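Local coordinates for 11S globulin seed storage protein (Amaranthus hypochondriacus, PDB 3QAC) that probably serves as a seed storage protein, a nutrient reserve built from paired cupin domains in which acidic and basic chains are cut from one precursor, at residues G305-V310 with E446-R451; S324-V329 with S399-E404; M336-N341 with A385-A390; L342-I347 with E404-Q409. All coordinates share one frame; numbering follows the deposited sequence.

How the contacts relate
All four contacts lie in the C-terminal half of the chain, in the two antiparallel sheets of its cupin barrel. Contact 2 pairs strands 324-330 and 394-401 of one sheet; contact 3 pairs 335-341 and 385-391 of the other. Contact 1 spans the two sheets, joining 305-310 to 449-450, and its segments bracket all the others along the chain. Contact 4 joins the loops that run out of strands 335-341 and 394-401; its centre is about 7 Å from that of contact 2, with which it shares Glu404, while the centres of contacts 1 and 4 are about 15 Å apart. Segments of all four contacts reach a second subunit, contact 1 through Phe450 alone, so the barrel wall doubles as assembly interface.

Contact 1: G305-V310 with E446-R451; sequences GRLTTV and ETTLFR
An apolar, largely buried contact between the two sheets of the C-terminal barrel joins strand 305-310 to the last short strand, 449-450, without any hydrogen bond between the segments. Leu449 carries it. With its CG beside the backbone N and anti to the carbonyl carbon (chi1 -62°), the leucine reaches across, and its CD1 rests on the peptide link between Gly305 and Arg306, 3.4 Å from Gly305 C and 3.3 Å from Arg306 N. The same methyl lies 4.4 Å from Leu307 CB. Gly305 has backbone angles (phi 145°) at which a side chain would run into the carbonyl before it. Farther along, Leu307 CD2 meets Thr448 CG2 at 4.2 Å, the two side chains crossing at about a right angle. Thr448 OG1 is hydrogen-bonded to Ser410, and a classic gamma turn centred on Thr448, with Leu449 N bonded to Thr447 O at 2.6 Å, presents threonine and leucine to the strand. Met336 of strand 335-341 packs against Leu307, Thr448 and Leu449, filling in beside them. Such methyl-lined packing between facing antiparallel sheets is the interior of a cupin beta-barrel.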
loop_
_atom_site.group_PDB
_atom_site.type_symbol
_atom_site.label_atom_id
_atom_site.label_comp_id
_atom_site.label_asym_id
_atom_site.label_seq_id
_atom_site.Cartn_x
_atom_site.Cartn_y
_atom_site.Cartn_z
ATOM N N GLY A 305 15.523 31.628 -10.977
ATOM C CA GLY A 305 15.730 30.329 -11.593
ATOM C C GLY A 305 14.430 29.639 -11.991
ATOM O O GLY A 305 13.403 30.281 -12.227
ATOM N N ARG A 306 14.467 28.315 -12.052
ATOM C CA ARG A 306 13.280 27.566 -12.417
ATOM C C ARG A 306 13.148 26.213 -11.712
ATOM O O ARG A 306 14.121 25.636 -11.184
ATOM C CB ARG A 306 13.207 27.375 -13.933
ATOM C CG ARG A 306 14.360 26.607 -14.503
ATOM C CD ARG A 306 14.020 26.099 -15.883
ATOM N NE ARG A 306 15.153 26.210 -16.796
ATOM C CZ ARG A 306 16.041 25.242 -17.024
ATOM N NH1 ARG A 306 17.037 25.454 -17.881
ATOM N NH2 ARG A 306 15.943 24.066 -16.399
ATOM N N LEU A 307 11.921 25.716 -11.730
ATOM C CA LEU A 307 11.579 24.451 -11.133
ATOM C C LEU A 307 10.759 23.721 -12.174
ATOM O O LEU A 307 9.865 24.299 -12.778
ATOM C CB LEU A 307 10.775 24.703 -9.863
ATOM C CG LEU A 307 10.521 23.556 -8.913
ATOM C CD1 LEU A 307 11.858 23.025 -8.350
ATOM C CD2 LEU A 307 9.620 24.054 -7.809
ATOM N N THR A 308 11.085 22.464 -12.419
ATOM C CA THR A 308 10.404 21.693 -13.445
ATOM C C THR A 308 10.016 20.353 -12.871
ATOM O O THR A 308 10.877 19.608 -12.406
ATOM C CB THR A 308 11.304 21.479 -14.667
ATOM O OG1 THR A 308 11.604 22.743 -15.256
ATOM C CG2 THR A 308 10.615 20.610 -15.694
ATOM N N THR A 309 8.721 20.055 -12.876
ATOM C CA THR A 309 8.250 18.831 -12.240
ATOM C C THR A 309 7.972 17.723 -13.235
ATOM O O THR A 309 7.494 17.964 -14.336
ATOM C CB THR A 309 6.998 19.057 -11.380
ATOM O OG1 THR A 309 5.882 19.343 -12.231
ATOM C CG2 THR A 309 7.207 20.208 -10.430
ATOM N N VAL A 310 8.318 16.502 -12.846
ATOM C CA VAL A 310 7.876 15.323 -13.561
ATOM C C VAL A 310 6.935 14.574 -12.641
ATOM O O VAL A 310 7.335 14.104 -11.564
ATOM C CB VAL A 310 9.030 14.394 -13.889
ATOM C CG1 VAL A 310 8.557 13.308 -14.848
ATOM C CG2 VAL A 310 10.160 15.175 -14.480
ATOM N N GLU A 446 7.430 37.214 -5.271
ATOM C CA GLU A 446 7.817 36.099 -6.123
ATOM C C GLU A 446 7.134 34.808 -5.693
ATOM O O GLU A 446 6.653 34.692 -4.571
ATOM C CB GLU A 446 9.333 35.909 -6.136
ATOM C CG GLU A 446 10.086 37.032 -6.828
ATOM C CD GLU A 446 10.769 37.957 -5.837
ATOM O OE1 GLU A 446 10.087 38.467 -4.922
ATOM O OE2 GLU A 446 11.994 38.165 -5.976
ATOM N N THR A 447 7.096 33.852 -6.610
ATOM C CA THR A 447 6.545 32.530 -6.368
ATOM C C THR A 447 7.677 31.521 -6.207
ATOM O O THR A 447 8.360 31.201 -7.178
ATOM C CB THR A 447 5.663 32.071 -7.555
ATOM O OG1 THR A 447 4.420 32.775 -7.530
ATOM C CG2 THR A 447 5.385 30.591 -7.460
ATOM N N THR A 448 7.879 31.038 -4.980
ATOM C CA THR A 448 8.713 29.855 -4.725
ATOM C C THR A 448 10.209 30.082 -4.891
ATOM O O THR A 448 10.994 29.682 -4.035
ATOM C CB THR A 448 8.309 28.675 -5.639
ATOM O OG1 THR A 448 6.977 28.261 -5.328
ATOM C CG2 THR A 448 9.261 27.495 -5.455
ATOM N N LEU A 449 10.595 30.679 -6.020
ATOM C CA LEU A 449 11.986 31.023 -6.297
ATOM C C LEU A 449 12.177 32.530 -6.218
ATOM O O LEU A 449 11.421 33.287 -6.828
ATOM C CB LEU A 449 12.382 30.530 -7.677
ATOM C CG LEU A 449 12.310 29.016 -7.834
ATOM C CD1 LEU A 449 12.746 28.613 -9.221
ATOM C CD2 LEU A 449 13.181 28.353 -6.787
ATOM N N PHE A 450 13.180 32.954 -5.454
ATOM C CA PHE A 450 13.435 34.366 -5.193
ATOM C C PHE A 450 14.840 34.739 -5.599
ATOM O O PHE A 450 15.761 33.935 -5.489
ATOM C CB PHE A 450 13.341 34.669 -3.700
ATOM C CG PHE A 450 12.060 34.246 -3.069
ATOM C CD1 PHE A 450 11.986 34.076 -1.698
ATOM C CD2 PHE A 450 10.927 34.023 -3.839
ATOM C CE1 PHE A 450 10.803 33.695 -1.103
ATOM C CE2 PHE A 450 9.742 33.628 -3.259
ATOM C CZ PHE A 450 9.671 33.465 -1.890
ATOM N N ARG A 451 15.012 35.976 -6.037
ATOM C CA ARG A 451 16.342 36.509 -6.204
ATOM C C ARG A 451 16.787 37.050 -4.856
ATOM O O ARG A 451 16.067 37.822 -4.219
ATOM C CB ARG A 451 16.369 37.600 -7.264
ATOM C CG ARG A 451 17.780 37.967 -7.661
ATOM C CD ARG A 451 18.717 36.787 -7.414
ATOM N NE ARG A 451 20.109 37.211 -7.390
ATOM C CZ ARG A 451 20.854 37.374 -8.480
ATOM N NH1 ARG A 451 20.337 37.143 -9.683
ATOM N NH2 ARG A 451 22.117 37.770 -8.366
#

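Contact 2: S324-V329 with S399-E404; sequences SAAKGV and SFKTSE
Ser324, Lys401 and Ala326 bury most of the surface here, and all three side chains stand on the same face of the sheet. Ser324 pairs with Lys401 through two backbone bonds, Ser324 N to Lys401 O (3.1 Å) and Lys401 N to Ser324 O (2.8 Å). Its hydroxyl goes further: with OG wedged between backbone N and carbonyl carbon (chi1 34°), it donates to Ser403 O over a short 2.5 Å at a C=O...OG angle of 159°, the hydroxyl tilted somewhat out of the carbonyl plane. The same OG takes the N-H of Ala406, so one buried hydroxyl fastens the chain just after strand 394-401 ends. Strands 324-330 and 394-401 are antiparallel neighbours in one sheet of the C-terminal cupin barrel. Two residues on, Ala326 forms the next hydrogen-bonded pair, Ser399 N reaching Ala326 O at 2.7 Å and Ala326 N returning the bond to Ser399 O. Lys401 CB lies 3.7 Å from Ser324 OG, and the chain then bends at chi4 (85°), which brings NZ to 3.8 Å from Ala326 CB. Between these pairs Ala325 and Phe400 form a non-hydrogen-bonded pair on the other face, where both touch Leu73 of the N-terminal cupin domain.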
loop_
_atom_site.group_PDB
_atom_site.type_symbol
_atom_site.label_atom_id
_atom_site.label_comp_id
_atom_site.label_asym_id
_atom_site.label_seq_id
_atom_site.Cartn_x
_atom_site.Cartn_y
_atom_site.Cartn_z
ATOM N N SER A 324 7.535 10.778 -8.270
ATOM C CA SER A 324 7.642 11.974 -9.062
ATOM C C SER A 324 9.049 12.515 -8.928
ATOM O O SER A 324 9.889 11.932 -8.249
ATOM C CB SER A 324 6.579 13.001 -8.666
ATOM O OG SER A 324 6.303 12.940 -7.287
ATOM N N ALA A 325 9.311 13.621 -9.605
ATOM C CA ALA A 325 10.652 14.169 -9.667
ATOM C C ALA A 325 10.538 15.651 -9.949
ATOM O O ALA A 325 9.489 16.131 -10.392
ATOM C CB ALA A 325 11.453 13.487 -10.753
ATOM N N ALA A 326 11.601 16.384 -9.645
ATOM C CA ALA A 326 11.715 17.763 -10.088
ATOM C C ALA A 326 13.167 18.099 -10.334
ATOM O O ALA A 326 14.075 17.502 -9.741
ATOM C CB ALA A 326 11.123 18.701 -9.075
ATOM N N LYS A 327 13.390 19.047 -11.224
ATOM C CA LYS A 327 14.705 19.629 -11.355
ATOM C C LYS A 327 14.606 21.102 -11.026
ATOM O O LYS A 327 13.638 21.775 -11.402
ATOM C CB LYS A 327 15.278 19.434 -12.745
ATOM C CG LYS A 327 16.502 20.293 -12.967
ATOM C CD LYS A 327 17.609 19.544 -13.663
ATOM C CE LYS A 327 18.763 20.494 -13.967
ATOM N NZ LYS A 327 19.687 19.962 -14.992
ATOM N N GLY A 328 15.587 21.594 -10.286
ATOM C CA GLY A 328 15.607 22.985 -9.913
ATOM C C GLY A 328 16.891 23.641 -10.361
ATOM O O GLY A 328 17.968 23.040 -10.276
ATOM N N VAL A 329 16.776 24.858 -10.886
ATOM C CA VAL A 329 17.959 25.671 -11.080
ATOM C C VAL A 329 17.812 26.982 -10.320
ATOM O O VAL A 329 16.843 27.734 -10.499
ATOM C CB VAL A 329 18.328 25.882 -12.574
ATOM C CG1 VAL A 329 18.180 24.568 -13.337
ATOM C CG2 VAL A 329 17.480 26.975 -13.199
ATOM N N SER A 399 15.439 16.395 -7.627
ATOM C CA SER A 399 14.738 15.833 -6.493
ATOM C C SER A 399 13.957 14.602 -6.932
ATOM O O SER A 399 13.056 14.684 -7.770
ATOM C CB SER A 399 13.782 16.865 -5.899
ATOM O OG SER A 399 14.482 17.885 -5.221
ATOM N N PHE A 400 14.308 13.452 -6.371
ATOM C CA PHE A 400 13.539 12.244 -6.620
ATOM C C PHE A 400 12.525 12.210 -5.490
ATOM O O PHE A 400 12.867 12.465 -4.340
ATOM C CB PHE A 400 14.464 11.031 -6.627
ATOM C CG PHE A 400 15.577 11.125 -7.645
ATOM C CD1 PHE A 400 16.781 11.740 -7.326
ATOM C CD2 PHE A 400 15.409 10.617 -8.935
ATOM C CE1 PHE A 400 17.791 11.831 -8.270
ATOM C CE2 PHE A 400 16.415 10.700 -9.873
ATOM C CZ PHE A 400 17.598 11.302 -9.550
ATOM N N LYS A 401 11.261 11.988 -5.809
ATOM C CA LYS A 401 10.228 12.097 -4.791
ATOM C C LYS A 401 9.499 10.780 -4.636
ATOM O O LYS A 401 9.056 10.179 -5.622
ATOM C CB LYS A 401 9.244 13.207 -5.132
ATOM C CG LYS A 401 9.782 14.612 -4.879
ATOM C CD LYS A 401 9.173 15.638 -5.830
ATOM C CE LYS A 401 9.198 17.058 -5.243
ATOM N NZ LYS A 401 10.472 17.805 -5.446
ATOM N N THR A 402 9.372 10.343 -3.389
ATOM C CA THR A 402 8.856 9.012 -3.094
ATOM C C THR A 402 7.339 8.923 -3.117
ATOM O O THR A 402 6.772 8.144 -2.370
ATOM C CB THR A 402 9.318 8.532 -1.717
ATOM O OG1 THR A 402 8.754 9.382 -0.721
ATOM C CG2 THR A 402 10.839 8.586 -1.613
ATOM N N SER A 403 6.670 9.721 -3.945
ATOM C CA SER A 403 5.251 9.469 -4.195
ATOM C C SER A 403 4.779 10.083 -5.481
ATOM O O SER A 403 5.502 10.819 -6.138
ATOM C CB SER A 403 4.368 9.968 -3.058
ATOM O OG SER A 403 4.143 11.356 -3.173
ATOM N N GLU A 404 3.540 9.758 -5.825
ATOM C CA GLU A 404 2.922 10.246 -7.037
ATOM C C GLU A 404 2.649 11.740 -6.878
ATOM O O GLU A 404 2.231 12.186 -5.818
ATOM C CB GLU A 404 1.629 9.471 -7.291
ATOM C CG GLU A 404 0.761 10.083 -8.366
ATOM C CD GLU A 404 -0.231 9.101 -8.944
ATOM O OE1 GLU A 404 -0.659 8.181 -8.199
ATOM O OE2 GLU A 404 -0.578 9.253 -10.144
#

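Contact 3: M336-N341 with A385-A390; sequences MAPHYN and AIVKQA
Ile386 O receives the backbone N-H of His339 at 2.7 Å and also the CA-H of Pro338, whose CA lies 3.1 Å away. Strands 335-341 and 385-391 pair in one sheet of the C-terminal cupin barrel, and their antiparallel register slips by one residue between Met336 and His339, a beta bulge at the corner the chain turns at Pro338. Ile386 N returns a bond to His339 O, and beyond the bulge Met336 N binds Lys388 O. At the corner Pro338 CG lies 4.0 Å from Val387 CB, the two side chains side by side. The His339 ring is held on both faces and at its edge. CG sits between backbone N and carbonyl carbon (chi1 56°), which lets ND1 donate back to Ala337 O at 2.7 Å, close to the ring plane. Ile386 CG2 covers one face in a CH-pi contact, 4.0 Å from the ring centroid, Met336 CE covers the opposite face, and Phe408 meets the ring edge-to-face. With an alanine in place of His339, Ala337 O would probably lose this donor, and a gap is likely to open between Ile386 CG2 and Met336 CE. Tyr340 OH is hydrogen-bonded to Gly145 O of a second subunit. Water 1 lies at the imidazole edge, 2.9 Å from His339 NE2, and accepts from Lys388 NZ at 2.8 Å.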
loop_
_atom_site.group_PDB
_atom_site.type_symbol
_atom_site.label_atom_id
_atom_site.label_comp_id
_atom_site.label_asym_id
_atom_site.label_seq_id
_atom_site.Cartn_x
_atom_site.Cartn_y
_atom_site.Cartn_z
ATOM N N MET A 336 15.272 29.168 -2.989
ATOM C CA MET A 336 13.939 28.604 -2.977
ATOM C C MET A 336 13.415 28.820 -1.566
ATOM O O MET A 336 14.033 28.383 -0.603
ATOM C CB MET A 336 13.990 27.120 -3.320
ATOM C CG MET A 336 12.621 26.481 -3.392
ATOM S SD MET A 336 12.692 24.893 -4.222
ATOM C CE MET A 336 10.957 24.480 -4.326
ATOM N N ALA A 337 12.304 29.532 -1.445
ATOM C CA ALA A 337 11.754 29.845 -0.141
ATOM C C ALA A 337 11.616 28.606 0.726
ATOM O O ALA A 337 11.449 27.497 0.221
ATOM C CB ALA A 337 10.415 30.525 -0.273
ATOM N N PRO A 338 11.674 28.798 2.045
ATOM C CA PRO A 338 11.434 27.660 2.927
ATOM C C PRO A 338 10.125 27.008 2.506
ATOM O O PRO A 338 9.133 27.698 2.315
ATOM C CB PRO A 338 11.282 28.312 4.302
ATOM C CG PRO A 338 12.038 29.594 4.204
ATOM C CD PRO A 338 11.817 30.060 2.789
ATOM N N HIS A 339 10.140 25.698 2.336
ATOM C CA HIS A 339 8.953 24.976 1.938
ATOM C C HIS A 339 9.035 23.592 2.530
ATOM O O HIS A 339 10.086 23.168 3.014
ATOM C CB HIS A 339 8.887 24.846 0.421
ATOM C CG HIS A 339 10.096 24.192 -0.161
ATOM N ND1 HIS A 339 11.320 24.819 -0.212
ATOM C CD2 HIS A 339 10.279 22.959 -0.691
ATOM C CE1 HIS A 339 12.206 24.006 -0.759
ATOM N NE2 HIS A 339 11.599 22.871 -1.060
ATOM N N TYR A 340 7.914 22.887 2.490
ATOM C CA TYR A 340 7.906 21.504 2.880
ATOM C C TYR A 340 7.121 20.727 1.867
ATOM O O TYR A 340 6.198 21.242 1.263
ATOM C CB TYR A 340 7.299 21.354 4.261
ATOM C CG TYR A 340 5.795 21.506 4.319
ATOM C CD1 TYR A 340 5.201 22.754 4.382
ATOM C CD2 TYR A 340 4.987 20.394 4.348
ATOM C CE1 TYR A 340 3.826 22.882 4.469
ATOM C CE2 TYR A 340 3.630 20.501 4.442
ATOM C CZ TYR A 340 3.041 21.743 4.503
ATOM O OH TYR A 340 1.669 21.830 4.587
ATOM N N ASN A 341 7.505 19.486 1.674
ATOM C CA ASN A 341 6.791 18.608 0.789
ATOM C C ASN A 341 5.680 17.912 1.566
ATOM O O ASN A 341 5.928 17.338 2.649
ATOM C CB ASN A 341 7.771 17.624 0.177
ATOM C CG ASN A 341 8.887 18.332 -0.608
ATOM O OD1 ASN A 341 8.763 18.534 -1.822
ATOM N ND2 ASN A 341 9.972 18.730 0.089
ATOM N N ALA A 385 10.669 20.753 6.789
ATOM C CA ALA A 385 10.808 22.056 6.160
ATOM C C ALA A 385 12.231 22.305 5.694
ATOM O O ALA A 385 13.199 21.918 6.360
ATOM C CB ALA A 385 10.364 23.142 7.090
ATOM N N ILE A 386 12.345 22.956 4.540
ATOM C CA ILE A 386 13.626 23.159 3.901
ATOM C C ILE A 386 13.699 24.462 3.091
ATOM O O ILE A 386 12.705 24.893 2.505
ATOM C CB ILE A 386 14.033 21.939 3.048
ATOM C CG1 ILE A 386 15.220 22.278 2.160
ATOM C CG2 ILE A 386 12.855 21.436 2.198
ATOM C CD1 ILE A 386 15.722 21.125 1.372
ATOM N N VAL A 387 14.876 25.094 3.122
ATOM C CA VAL A 387 15.212 26.259 2.301
ATOM C C VAL A 387 16.520 25.993 1.552
ATOM O O VAL A 387 17.414 25.303 2.040
ATOM C CB VAL A 387 15.325 27.556 3.148
ATOM C CG1 VAL A 387 16.388 27.412 4.241
ATOM C CG2 VAL A 387 15.595 28.770 2.254
ATOM N N LYS A 388 16.612 26.486 0.333
ATOM C CA LYS A 388 17.809 26.266 -0.460
ATOM C C LYS A 388 18.330 27.620 -0.899
ATOM O O LYS A 388 17.626 28.371 -1.574
ATOM C CB LYS A 388 17.515 25.408 -1.694
ATOM C CG LYS A 388 16.554 24.240 -1.457
ATOM C CD LYS A 388 16.554 23.295 -2.666
ATOM C CE LYS A 388 15.531 22.185 -2.535
ATOM N NZ LYS A 388 14.169 22.683 -2.837
ATOM N N GLN A 389 19.554 27.938 -0.501
ATOM C CA GLN A 389 20.152 29.216 -0.848
ATOM C C GLN A 389 21.360 28.995 -1.742
ATOM O O GLN A 389 22.392 28.479 -1.303
ATOM C CB GLN A 389 20.529 29.978 0.415
ATOM C CG GLN A 389 21.567 31.047 0.211
ATOM C CD GLN A 389 20.956 32.411 0.070
ATOM O OE1 GLN A 389 20.552 33.031 1.058
ATOM N NE2 GLN A 389 20.882 32.893 -1.162
ATOM N N ALA A 390 21.216 29.358 -3.012
ATOM C CA ALA A 390 22.310 29.232 -3.969
ATOM C C ALA A 390 23.457 30.177 -3.616
ATOM O O ALA A 390 23.249 31.260 -3.056
ATOM C CB ALA A 390 21.809 29.512 -5.381
HETATM O O HOH W 1 12.686 20.431 -2.190
#

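Contact 4: L342-I347 with E404-Q409; sequences LNAHNI and ENAMFQ
Leu342 lies against Met407, Phe408 and Gln409 from its first carbon outward. CB is 3.6 Å from Met407 O, CG is 4.3 Å from Met407 CB, and CD2 reaches on along the strand to settle 3.7 Å from Gln409 CB, the leucine and glutamine side chains crossing obliquely. CG stands beside the backbone N (chi1 -58°), which turns the branch along the other segment. The leucine's own backbone is fixed too: Leu342 N donates to Met407 O at 2.8 Å, nearly straight (160°) and in the carbonyl plane. This bond continues the pairing of strands 335-341 and 408-410 in the C-terminal cupin barrel, just where the first strand gives way to the loop before strand 346-351. Pro88 of a second subunit packs on Leu342, Met407 and Gln409. The amide of Asn343 reaches the chain between Ala406 and Met407, its CG 3.4 Å from Met407 N and 3.7 Å from Ala406 CA. Replacing Asn343 with an alanine would probably take a polar neighbour from the Met407 backbone and open a gap beside Ala406. Next along, Ala344 and Ala406 touch methyl to methyl, CB to CB at 3.5 Å, with Ser403 also lying against Ala344.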
loop_
_atom_site.group_PDB
_atom_site.type_symbol
_atom_site.label_atom_id
_atom_site.label_comp_id
_atom_site.label_asym_id
_atom_site.label_seq_id
_atom_site.Cartn_x
_atom_site.Cartn_y
_atom_site.Cartn_z
ATOM N N LEU A 342 4.460 17.971 1.022
ATOM C CA LEU A 342 3.276 17.479 1.732
ATOM C C LEU A 342 3.248 15.983 1.819
ATOM O O LEU A 342 2.810 15.420 2.822
ATOM C CB LEU A 342 1.969 17.868 1.038
ATOM C CG LEU A 342 1.493 19.281 0.716
ATOM C CD1 LEU A 342 0.042 19.460 1.183
ATOM C CD2 LEU A 342 2.396 20.369 1.230
ATOM N N ASN A 343 3.694 15.327 0.758
ATOM C CA ASN A 343 3.321 13.935 0.580
ATOM C C ASN A 343 4.461 12.944 0.383
ATOM O O ASN A 343 4.231 11.747 0.269
ATOM C CB ASN A 343 2.276 13.813 -0.553
ATOM C CG ASN A 343 2.465 14.856 -1.635
ATOM O OD1 ASN A 343 3.581 15.327 -1.880
ATOM N ND2 ASN A 343 1.368 15.236 -2.292
ATOM N N ALA A 344 5.686 13.427 0.352
ATOM C CA ALA A 344 6.765 12.612 -0.175
ATOM C C ALA A 344 8.121 12.960 0.456
ATOM O O ALA A 344 8.364 14.115 0.851
ATOM C CB ALA A 344 6.836 12.781 -1.695
ATOM N N HIS A 345 8.986 11.951 0.556
ATOM C CA HIS A 345 10.388 12.180 0.884
ATOM C C HIS A 345 11.019 12.753 -0.352
ATOM O O HIS A 345 10.669 12.411 -1.472
ATOM C CB HIS A 345 11.137 10.882 1.245
ATOM C CG HIS A 345 10.611 10.210 2.469
ATOM N ND1 HIS A 345 10.867 10.678 3.741
ATOM C CD2 HIS A 345 9.828 9.118 2.619
ATOM C CE1 HIS A 345 10.255 9.908 4.621
ATOM N NE2 HIS A 345 9.624 8.950 3.968
ATOM N N ASN A 346 12.002 13.598 -0.143
ATOM C CA ASN A 346 12.657 14.215 -1.252
ATOM C C ASN A 346 14.140 13.886 -1.229
ATOM O O ASN A 346 14.867 14.319 -0.327
ATOM C CB ASN A 346 12.444 15.707 -1.133
ATOM C CG ASN A 346 12.772 16.400 -2.376
ATOM O OD1 ASN A 346 13.759 16.063 -3.016
ATOM N ND2 ASN A 346 11.941 17.367 -2.766
ATOM N N ILE A 347 14.594 13.102 -2.189
ATOM C CA ILE A 347 16.011 12.819 -2.256
ATOM C C ILE A 347 16.578 13.848 -3.193
ATOM O O ILE A 347 16.515 13.697 -4.406
ATOM C CB ILE A 347 16.351 11.385 -2.721
ATOM C CG1 ILE A 347 15.915 10.366 -1.673
ATOM C CG2 ILE A 347 17.850 11.227 -2.904
ATOM C CD1 ILE A 347 14.386 10.321 -1.432
ATOM N N GLU A 404 3.540 9.758 -5.825
ATOM C CA GLU A 404 2.922 10.246 -7.037
ATOM C C GLU A 404 2.649 11.740 -6.878
ATOM O O GLU A 404 2.231 12.186 -5.818
ATOM C CB GLU A 404 1.629 9.471 -7.291
ATOM C CG GLU A 404 0.761 10.083 -8.366
ATOM C CD GLU A 404 -0.231 9.101 -8.944
ATOM O OE1 GLU A 404 -0.659 8.181 -8.199
ATOM O OE2 GLU A 404 -0.578 9.253 -10.144
ATOM N N ASN A 405 2.923 12.517 -7.917
ATOM C CA ASN A 405 2.596 13.939 -7.885
ATOM C C ASN A 405 2.854 14.507 -6.505
ATOM O O ASN A 405 1.942 15.050 -5.871
ATOM C CB ASN A 405 1.122 14.170 -8.203
ATOM C CG ASN A 405 0.613 13.281 -9.310
ATOM O OD1 ASN A 405 -0.390 12.591 -9.137
ATOM N ND2 ASN A 405 1.286 13.299 -10.455
ATOM N N ALA A 406 4.081 14.344 -6.022
ATOM C CA ALA A 406 4.487 14.988 -4.788
ATOM C C ALA A 406 4.193 16.474 -4.944
ATOM O O ALA A 406 4.414 17.061 -5.997
ATOM C CB ALA A 406 5.975 14.752 -4.516
ATOM N N MET A 407 3.678 17.070 -3.887
ATOM C CA MET A 407 3.295 18.456 -3.903
ATOM C C MET A 407 4.066 19.080 -2.775
ATOM O O MET A 407 4.213 18.462 -1.729
ATOM C CB MET A 407 1.822 18.557 -3.552
ATOM C CG MET A 407 1.138 19.767 -4.093
ATOM S SD MET A 407 0.077 19.242 -5.448
ATOM C CE MET A 407 0.976 19.884 -6.870
ATOM N N PHE A 408 4.541 20.301 -2.953
ATOM C CA PHE A 408 5.154 20.974 -1.834
ATOM C C PHE A 408 4.415 22.254 -1.550
ATOM O O PHE A 408 3.574 22.665 -2.332
ATOM C CB PHE A 408 6.637 21.234 -2.078
ATOM C CG PHE A 408 6.910 22.264 -3.128
ATOM C CD1 PHE A 408 6.838 23.610 -2.831
ATOM C CD2 PHE A 408 7.269 21.887 -4.401
ATOM C CE1 PHE A 408 7.114 24.564 -3.799
ATOM C CE2 PHE A 408 7.536 22.842 -5.381
ATOM C CZ PHE A 408 7.468 24.173 -5.075
ATOM N N GLN A 409 4.715 22.873 -0.416
ATOM C CA GLN A 409 4.126 24.147 -0.090
ATOM C C GLN A 409 5.207 25.092 0.355
ATOM O O GLN A 409 5.924 24.820 1.324
ATOM C CB GLN A 409 3.079 24.018 1.019
ATOM C CG GLN A 409 2.782 25.356 1.691
ATOM C CD GLN A 409 1.385 25.436 2.296
ATOM O OE1 GLN A 409 0.418 25.725 1.600
ATOM N NE2 GLN A 409 1.283 25.198 3.600
#